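4-hydroxybutyrate coenzyme A transferase (Shewanella oneidensis, PDB 2OAS) binds coenzyme A and probably transfers it between carboxylic acids such as 4-hydroxybutyrate and acetate. Local coordinates at residues S14-G19 / T113-V118; L22-M27 / V33-L38. All blocks are in the same frame, centred on the assembly; numbering follows the deposited sequence.

Overall arrangement
Both contacts belong to the N-terminal alpha/beta domain, where both reach the same parallel sheet, with their centres about 8 Å apart. Along the chain, segment 14-19 comes first, contact 2 follows entirely within residues 22-38, and segment 113-118 closes contact 1 much later. The two meet through strands 21-24 and 113-118, which are neighbours in the sheet: Ile-115 N lies 2.7 Å from Trp-23 O, and His-25 N 2.9 Å from Ile-115 O, probable hydrogen bonds of the ladder. Helix 32-41 adds a second link, since Leu-34 packs on Ile-115. Together they form continuous core, away from the coenzyme A site.

Contact 1 (S14-G19 / T113-V118); sequences SLIRSG and TAIIQV
Ile-16 and Thr-113 bring the two backbones no closer than 7.5 Å between their CA atoms, and no hydrogen bond passes between the segments. This is a loop-on-strand contact in a Rossmann-like alpha/beta domain: residues 14-19 lie in the connection between helix 9-13 and strand 21-24, while 113-118 is an inner strand of the parallel sheet. The carbonyl oxygen of Ile-16 is hydrogen-bonded by His-41 NE2 at the far end of helix 32-41.

From the loop, a single side chain makes the contact. Ile-16 passes over the start of the strand, its CG1 4.3 Å from the hydroxyl OG1 of Thr-113, a van der Waals approach with no hydrogen bond. Beyond CG1 the branch runs straight on, with CD1 opposite CA (chi2 -178°), and this stretched form carries the methyl past Thr-113 to Ile-115, the next residue on that face of the strand. Leu-22, Leu-38 and Ile-147 also touch Ile-16, making it a shared point of two further strands and a helix, in a buried, mainly apolar setting. The isoleucines cross at about a right angle. The CG1 arm of Ile-115 is folded (chi2 -58°), and the two residues meet through their terminal methyls, CD1 to CD1 at 3.8 Å.

Contact 2 (L22-M27 / V33-L38); sequences LWTHSM and VLLDAL
Thr-24 sets its hydroxyl against the forked end of Leu-35, OG1 lying 3.8 Å from CD1 and 4.1 Å from CD2 of the leucine. The two side chains cross at about a right angle, with the oxygen facing both methyls of the fork. A chi1 of 172° turns the hydroxyl away from the backbone N, to the carbonyl side of its own residue, where it donates to His-25 O at 3.0 Å. The C=O...OG1 angle is 125°, and the donor is tilted 32° out of the carbonyl plane. Next along the chain, Ser-26 OG donates to Thr-24 O at 3.2 Å and is itself hydrogen-bonded with Leu-53 N. These bonds probably help to fix the bend in which the strand gives way to loop. A valine here would remove the donor, and would probably leave His-25 O without its Thr-24 partner and the bend less firmly fixed.

One turn further along the helix, Leu-38 meets Leu-22 tip to tip, its CD2 4.0 Å from CD1 of the strand residue. Leu-22 and Thr-24 thus project from the same face of the strand, matched by two leucines three positions apart on the helix. The interface is buried and mainly apolar, with no hydrogen bond across it.

This is the first half of a beta-alpha-beta unit made of strand 21-24, helix 32-41 and strand 48-52. In the sheet, strand 21-24 runs between 113-118 and 48-52, whose Ile-48 and Leu-50 touch Leu-22 and Thr-24 respectively, while helix 9-13 packs on helix 32-41 through Val-13 against Ala-37 and Leu-38.

Contact 1 (S14-G19 / T113-V118)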
ATOM      1  N   SER A  14      -7.739 -39.992   5.411  1.00 40.17           N
ATOM      2  CA  SER A  14      -8.172 -40.510   6.704  1.00 40.09           C
ATOM      3  C   SER A  14      -7.450 -39.947   7.917  1.00 38.27           C
ATOM      4  O   SER A  14      -8.055 -39.763   8.964  1.00 38.65           O
ATOM      5  CB  SER A  14      -8.056 -42.028   6.713  1.00 41.13           C
ATOM      6  OG  SER A  14      -9.096 -42.584   5.941  1.00 44.77           O
ATOM      7  N   LEU A  15      -6.154 -39.688   7.779  1.00 38.31           N
ATOM      8  CA  LEU A  15      -5.374 -39.147   8.891  1.00 36.52           C
ATOM      9  C   LEU A  15      -5.980 -37.843   9.396  1.00 35.45           C
ATOM     10  O   LEU A  15      -5.862 -37.517  10.568  1.00 34.67           O
ATOM     11  CB  LEU A  15      -3.919 -38.929   8.471  1.00 35.80           C
ATOM     12  CG  LEU A  15      -3.033 -40.169   8.286  1.00 36.83           C
ATOM     13  CD1 LEU A  15      -3.632 -41.103   7.254  1.00 37.34           C
ATOM     14  CD2 LEU A  15      -1.630 -39.730   7.854  1.00 36.51           C
ATOM     15  N   ILE A  16      -6.630 -37.090   8.516  1.00 36.15           N
ATOM     16  CA  ILE A  16      -7.236 -35.832   8.943  1.00 34.95           C
ATOM     17  C   ILE A  16      -8.267 -36.144  10.014  1.00 35.57           C
ATOM     18  O   ILE A  16      -9.098 -37.041   9.841  1.00 35.16           O
ATOM     19  CB  ILE A  16      -7.913 -35.092   7.775  1.00 33.38           C
ATOM     20  CG1 ILE A  16      -6.863 -34.745   6.707  1.00 33.85           C
ATOM     21  CG2 ILE A  16      -8.608 -33.836   8.295  1.00 31.16           C
ATOM     22  CD1 ILE A  16      -7.388 -33.976   5.509  1.00 33.12           C
ATOM     23  N   ARG A  17      -8.184 -35.420  11.128  1.00 37.94           N
ATOM     24  CA  ARG A  17      -9.105 -35.589  12.264  1.00 40.29           C
ATOM     25  C   ARG A  17      -9.966 -34.343  12.436  1.00 39.61           C
ATOM     26  O   ARG A  17      -9.672 -33.302  11.855  1.00 38.82           O
ATOM     27  CB  ARG A  17      -8.310 -35.866  13.544  1.00 43.38           C
ATOM     28  CG  ARG A  17      -7.689 -37.258  13.588  1.00 48.16           C
ATOM     29  CD  ARG A  17      -8.753 -38.299  13.892  1.00 53.74           C
ATOM     30  NE  ARG A  17      -8.617 -39.542  13.130  1.00 61.67           N
ATOM     31  CZ  ARG A  17      -9.406 -40.605  13.291  1.00 65.49           C
ATOM     32  NH1 ARG A  17      -9.223 -41.715  12.541  1.00 66.72           N
ATOM     33  NH2 ARG A  17     -10.371 -40.548  14.202  1.00 66.79           N
ATOM     34  N   SER A  18     -11.028 -34.444  13.232  1.00 39.15           N
ATOM     35  CA  SER A  18     -11.928 -33.305  13.442  1.00 38.96           C
ATOM     36  C   SER A  18     -11.321 -32.073  14.108  1.00 39.06           C
ATOM     37  O   SER A  18     -10.380 -32.168  14.879  1.00 39.51           O
ATOM     38  CB  SER A  18     -13.151 -33.744  14.243  1.00 39.22           C
ATOM     39  OG  SER A  18     -13.948 -34.653  13.505  1.00 41.23           O
ATOM     40  N   GLY A  19     -11.881 -30.909  13.794  1.00 39.25           N
ATOM     41  CA  GLY A  19     -11.397 -29.672  14.373  1.00 38.96           C
ATOM     42  C   GLY A  19     -10.084 -29.146  13.817  1.00 37.91           C
ATOM     43  O   GLY A  19      -9.625 -28.069  14.217  1.00 37.94           O
ATOM     44  N   THR A 113      -2.556 -29.640   9.070  1.00 33.66           N
ATOM     45  CA  THR A 113      -2.135 -30.472   7.953  1.00 33.24           C
ATOM     46  C   THR A 113      -2.270 -29.755   6.618  1.00 33.13           C
ATOM     47  O   THR A 113      -3.222 -29.006   6.383  1.00 31.77           O
ATOM     48  CB  THR A 113      -2.924 -31.822   7.904  1.00 34.95           C
ATOM     49  OG1 THR A 113      -3.613 -31.930   6.667  1.00 35.41           O
ATOM     50  CG2 THR A 113      -3.905 -31.928   9.047  1.00 32.68           C
ATOM     51  N   ALA A 114      -1.301 -29.992   5.741  1.00 32.66           N
ATOM     52  CA  ALA A 114      -1.289 -29.385   4.415  1.00 32.46           C
ATOM     53  C   ALA A 114      -1.505 -30.437   3.338  1.00 32.29           C
ATOM     54  O   ALA A 114      -0.787 -31.438   3.287  1.00 33.24           O
ATOM     55  CB  ALA A 114       0.031 -28.683   4.175  1.00 32.30           C
ATOM     56  N   ILE A 115      -2.493 -30.211   2.481  1.00 29.98           N
ATOM     57  CA  ILE A 115      -2.769 -31.133   1.397  1.00 28.95           C
ATOM     58  C   ILE A 115      -2.028 -30.595   0.184  1.00 28.09           C
ATOM     59  O   ILE A 115      -2.238 -29.449  -0.226  1.00 26.46           O
ATOM     60  CB  ILE A 115      -4.268 -31.180   1.033  1.00 30.81           C
ATOM     61  CG1 ILE A 115      -5.129 -31.262   2.299  1.00 32.98           C
ATOM     62  CG2 ILE A 115      -4.518 -32.362   0.110  1.00 29.97           C
ATOM     63  CD1 ILE A 115      -4.829 -32.450   3.179  1.00 36.07           C
ATOM     64  N   ILE A 116      -1.168 -31.414  -0.409  1.00 26.86           N
ATOM     65  CA  ILE A 116      -0.423 -30.929  -1.552  1.00 26.18           C
ATOM     66  C   ILE A 116      -0.289 -31.936  -2.681  1.00 25.52           C
ATOM     67  O   ILE A 116      -0.514 -33.122  -2.495  1.00 26.07           O
ATOM     68  CB  ILE A 116       0.983 -30.473  -1.117  1.00 25.44           C
ATOM     69  CG1 ILE A 116       1.781 -31.657  -0.584  1.00 24.99           C
ATOM     70  CG2 ILE A 116       0.871 -29.457  -0.012  1.00 22.92           C
ATOM     71  CD1 ILE A 116       3.181 -31.285  -0.161  1.00 26.74           C
ATOM     72  N   GLN A 117       0.068 -31.440  -3.857  1.00 26.51           N
ATOM     73  CA  GLN A 117       0.259 -32.275  -5.033  1.00 26.62           C
ATOM     74  C   GLN A 117       1.697 -32.083  -5.519  1.00 28.66           C
ATOM     75  O   GLN A 117       2.085 -30.960  -5.865  1.00 28.69           O
ATOM     76  CB  GLN A 117      -0.691 -31.855  -6.139  1.00 26.28           C
ATOM     77  CG  GLN A 117      -0.661 -32.804  -7.315  1.00 28.02           C
ATOM     78  CD  GLN A 117      -1.661 -32.455  -8.374  1.00 28.18           C
ATOM     79  OE1 GLN A 117      -1.861 -33.203  -9.322  1.00 29.86           O
ATOM     80  NE2 GLN A 117      -2.309 -31.306  -8.218  1.00 30.02           N
ATOM     81  N   VAL A 118       2.481 -33.158  -5.560  1.00 28.64           N
ATOM     82  CA  VAL A 118       3.877 -33.060  -6.006  1.00 27.86           C
ATOM     83  C   VAL A 118       4.283 -34.033  -7.098  1.00 27.94           C
ATOM     84  O   VAL A 118       3.578 -34.999  -7.403  1.00 26.88           O
ATOM     85  CB  VAL A 118       4.877 -33.279  -4.852  1.00 26.97           C
ATOM     86  CG1 VAL A 118       4.663 -32.264  -3.736  1.00 27.67           C
ATOM     87  CG2 VAL A 118       4.738 -34.698  -4.322  1.00 26.82           C
TER

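Contact 2 (L22-M27 / V33-L38)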
ATOM      1  N   LEU A  22      -6.801 -26.957   8.021  1.00 32.12           N
ATOM      2  CA  LEU A  22      -6.115 -27.464   6.863  1.00 31.39           C
ATOM      3  C   LEU A  22      -5.703 -26.396   5.846  1.00 30.99           C
ATOM      4  O   LEU A  22      -6.318 -25.322   5.726  1.00 30.04           O
ATOM      5  CB  LEU A  22      -7.020 -28.481   6.156  1.00 29.80           C
ATOM      6  CG  LEU A  22      -7.521 -29.705   6.932  1.00 30.94           C
ATOM      7  CD1 LEU A  22      -8.494 -30.487   6.072  1.00 29.09           C
ATOM      8  CD2 LEU A  22      -6.351 -30.585   7.341  1.00 31.07           C
ATOM      9  N   TRP A  23      -4.652 -26.716   5.103  1.00 29.31           N
ATOM     10  CA  TRP A  23      -4.179 -25.844   4.042  1.00 28.02           C
ATOM     11  C   TRP A  23      -4.140 -26.700   2.796  1.00 26.73           C
ATOM     12  O   TRP A  23      -3.821 -27.888   2.866  1.00 26.78           O
ATOM     13  CB  TRP A  23      -2.783 -25.300   4.331  1.00 26.35           C
ATOM     14  CG  TRP A  23      -2.184 -24.698   3.102  1.00 26.95           C
ATOM     15  CD1 TRP A  23      -1.320 -25.306   2.229  1.00 26.53           C
ATOM     16  CD2 TRP A  23      -2.463 -23.406   2.561  1.00 25.21           C
ATOM     17  NE1 TRP A  23      -1.042 -24.467   1.178  1.00 26.43           N
ATOM     18  CE2 TRP A  23      -1.725 -23.288   1.360  1.00 25.38           C
ATOM     19  CE3 TRP A  23      -3.254 -22.328   2.977  1.00 26.15           C
ATOM     20  CZ2 TRP A  23      -1.768 -22.144   0.559  1.00 24.73           C
ATOM     21  CZ3 TRP A  23      -3.299 -21.182   2.179  1.00 26.09           C
ATOM     22  CH2 TRP A  23      -2.550 -21.102   0.985  1.00 25.85           C
ATOM     23  N   THR A  24      -4.475 -26.108   1.660  1.00 26.55           N
ATOM     24  CA  THR A  24      -4.468 -26.829   0.393  1.00 26.60           C
ATOM     25  C   THR A  24      -3.626 -26.138  -0.658  1.00 26.58           C
ATOM     26  O   THR A  24      -3.622 -24.912  -0.760  1.00 25.21           O
ATOM     27  CB  THR A  24      -5.915 -26.983  -0.189  1.00 26.70           C
ATOM     28  OG1 THR A  24      -5.831 -27.533  -1.499  1.00 28.71           O
ATOM     29  CG2 THR A  24      -6.627 -25.626  -0.264  1.00 23.33           C
ATOM     30  N   HIS A  25      -2.905 -26.937  -1.434  1.00 29.12           N
ATOM     31  CA  HIS A  25      -2.083 -26.423  -2.529  1.00 30.55           C
ATOM     32  C   HIS A  25      -3.107 -25.630  -3.345  1.00 31.35           C
ATOM     33  O   HIS A  25      -4.231 -26.092  -3.522  1.00 32.97           O
ATOM     34  CB  HIS A  25      -1.566 -27.598  -3.346  1.00 31.76           C
ATOM     35  CG  HIS A  25      -0.166 -27.426  -3.851  1.00 31.51           C
ATOM     36  ND1 HIS A  25       0.596 -28.501  -4.269  1.00 31.12           N
ATOM     37  CD2 HIS A  25       0.602 -26.330  -4.009  1.00 30.13           C
ATOM     38  CE1 HIS A  25       1.777 -28.067  -4.663  1.00 30.89           C
ATOM     39  NE2 HIS A  25       1.813 -26.756  -4.516  1.00 30.88           N
ATOM     40  N   SER A  26      -2.735 -24.463  -3.842  1.00 32.90           N
ATOM     41  CA  SER A  26      -3.670 -23.650  -4.603  1.00 36.58           C
ATOM     42  C   SER A  26      -3.406 -23.540  -6.102  1.00 37.17           C
ATOM     43  O   SER A  26      -2.431 -24.072  -6.613  1.00 36.22           O
ATOM     44  CB  SER A  26      -3.732 -22.262  -3.982  1.00 37.54           C
ATOM     45  OG  SER A  26      -4.220 -22.371  -2.653  1.00 40.27           O
HETATM   46  N   MSE A  27      -4.306 -22.874  -6.809  1.00 39.61           N
HETATM   47  CA  MSE A  27      -4.145 -22.706  -8.242  1.00 43.47           C
HETATM   48  C   MSE A  27      -4.171 -24.003  -9.029  1.00 41.71           C
HETATM   49  O   MSE A  27      -4.978 -24.888  -8.757  1.00 41.28           O
HETATM   50  CB  MSE A  27      -2.844 -21.957  -8.515  1.00 50.79           C
HETATM   51  CG  MSE A  27      -2.934 -20.496  -8.110  1.00 60.96           C
HETATM   52 SE   MSE A  27      -3.834 -19.383  -9.455  1.00 77.03          SE
HETATM   53  CE  MSE A  27      -5.617 -20.153  -9.456  1.00 70.74           C
ATOM     54  N   VAL A  33      -7.617 -34.770  -6.538  1.00 31.29           N
ATOM     55  CA  VAL A  33      -7.703 -36.185  -6.211  1.00 30.46           C
ATOM     56  C   VAL A  33      -7.892 -36.398  -4.720  1.00 30.77           C
ATOM     57  O   VAL A  33      -8.675 -37.246  -4.295  1.00 34.67           O
ATOM     58  CB  VAL A  33      -6.428 -36.941  -6.637  1.00 29.32           C
ATOM     59  CG1 VAL A  33      -6.551 -38.409  -6.282  1.00 28.82           C
ATOM     60  CG2 VAL A  33      -6.200 -36.787  -8.115  1.00 29.11           C
ATOM     61  N   LEU A  34      -7.169 -35.627  -3.923  1.00 29.47           N
ATOM     62  CA  LEU A  34      -7.249 -35.735  -2.475  1.00 28.24           C
ATOM     63  C   LEU A  34      -8.447 -34.982  -1.935  1.00 28.22           C
ATOM     64  O   LEU A  34      -9.111 -35.456  -1.027  1.00 30.61           O
ATOM     65  CB  LEU A  34      -5.967 -35.190  -1.841  1.00 25.27           C
ATOM     66  CG  LEU A  34      -4.975 -36.181  -1.217  1.00 24.99           C
ATOM     67  CD1 LEU A  34      -4.895 -37.457  -2.027  1.00 22.19           C
ATOM     68  CD2 LEU A  34      -3.585 -35.510  -1.102  1.00 25.13           C
ATOM     69  N   LEU A  35      -8.726 -33.815  -2.493  1.00 27.86           N
ATOM     70  CA  LEU A  35      -9.841 -33.020  -2.018  1.00 29.27           C
ATOM     71  C   LEU A  35     -11.176 -33.723  -2.283  1.00 30.68           C
ATOM     72  O   LEU A  35     -12.121 -33.545  -1.524  1.00 30.27           O
ATOM     73  CB  LEU A  35      -9.804 -31.610  -2.646  1.00 25.80           C
ATOM     74  CG  LEU A  35      -8.705 -30.612  -2.199  1.00 23.24           C
ATOM     75  CD1 LEU A  35      -8.848 -29.332  -2.979  1.00 21.25           C
ATOM     76  CD2 LEU A  35      -8.775 -30.315  -0.707  1.00 21.53           C
ATOM     77  N   ASP A  36     -11.260 -34.530  -3.338  1.00 32.80           N
ATOM     78  CA  ASP A  36     -12.509 -35.246  -3.607  1.00 33.88           C
ATOM     79  C   ASP A  36     -12.681 -36.335  -2.567  1.00 33.93           C
ATOM     80  O   ASP A  36     -13.799 -36.634  -2.164  1.00 35.52           O
ATOM     81  CB  ASP A  36     -12.531 -35.860  -5.012  1.00 32.32           C
ATOM     82  CG  ASP A  36     -12.792 -34.820  -6.102  1.00 33.18           C
ATOM     83  OD1 ASP A  36     -13.110 -33.659  -5.763  1.00 33.34           O
ATOM     84  OD2 ASP A  36     -12.688 -35.165  -7.297  1.00 33.60           O
ATOM     85  N   ALA A  37     -11.580 -36.921  -2.114  1.00 33.89           N
ATOM     86  CA  ALA A  37     -11.697 -37.963  -1.106  1.00 34.83           C
ATOM     87  C   ALA A  37     -12.105 -37.330   0.230  1.00 34.65           C
ATOM     88  O   ALA A  37     -12.785 -37.952   1.044  1.00 34.54           O
ATOM     89  CB  ALA A  37     -10.383 -38.706  -0.958  1.00 35.18           C
ATOM     90  N   LEU A  38     -11.692 -36.088   0.438  1.00 34.14           N
ATOM     91  CA  LEU A  38     -12.009 -35.368   1.664  1.00 33.46           C
ATOM     92  C   LEU A  38     -13.469 -34.935   1.625  1.00 34.92           C
ATOM     93  O   LEU A  38     -14.076 -34.665   2.657  1.00 33.80           O
ATOM     94  CB  LEU A  38     -11.104 -34.141   1.798  1.00 30.81           C
ATOM     95  CG  LEU A  38     -11.290 -33.219   2.994  1.00 29.50           C
ATOM     96  CD1 LEU A  38     -11.040 -33.992   4.283  1.00 30.07           C
ATOM     97  CD2 LEU A  38     -10.356 -32.035   2.883  1.00 26.35           C
TER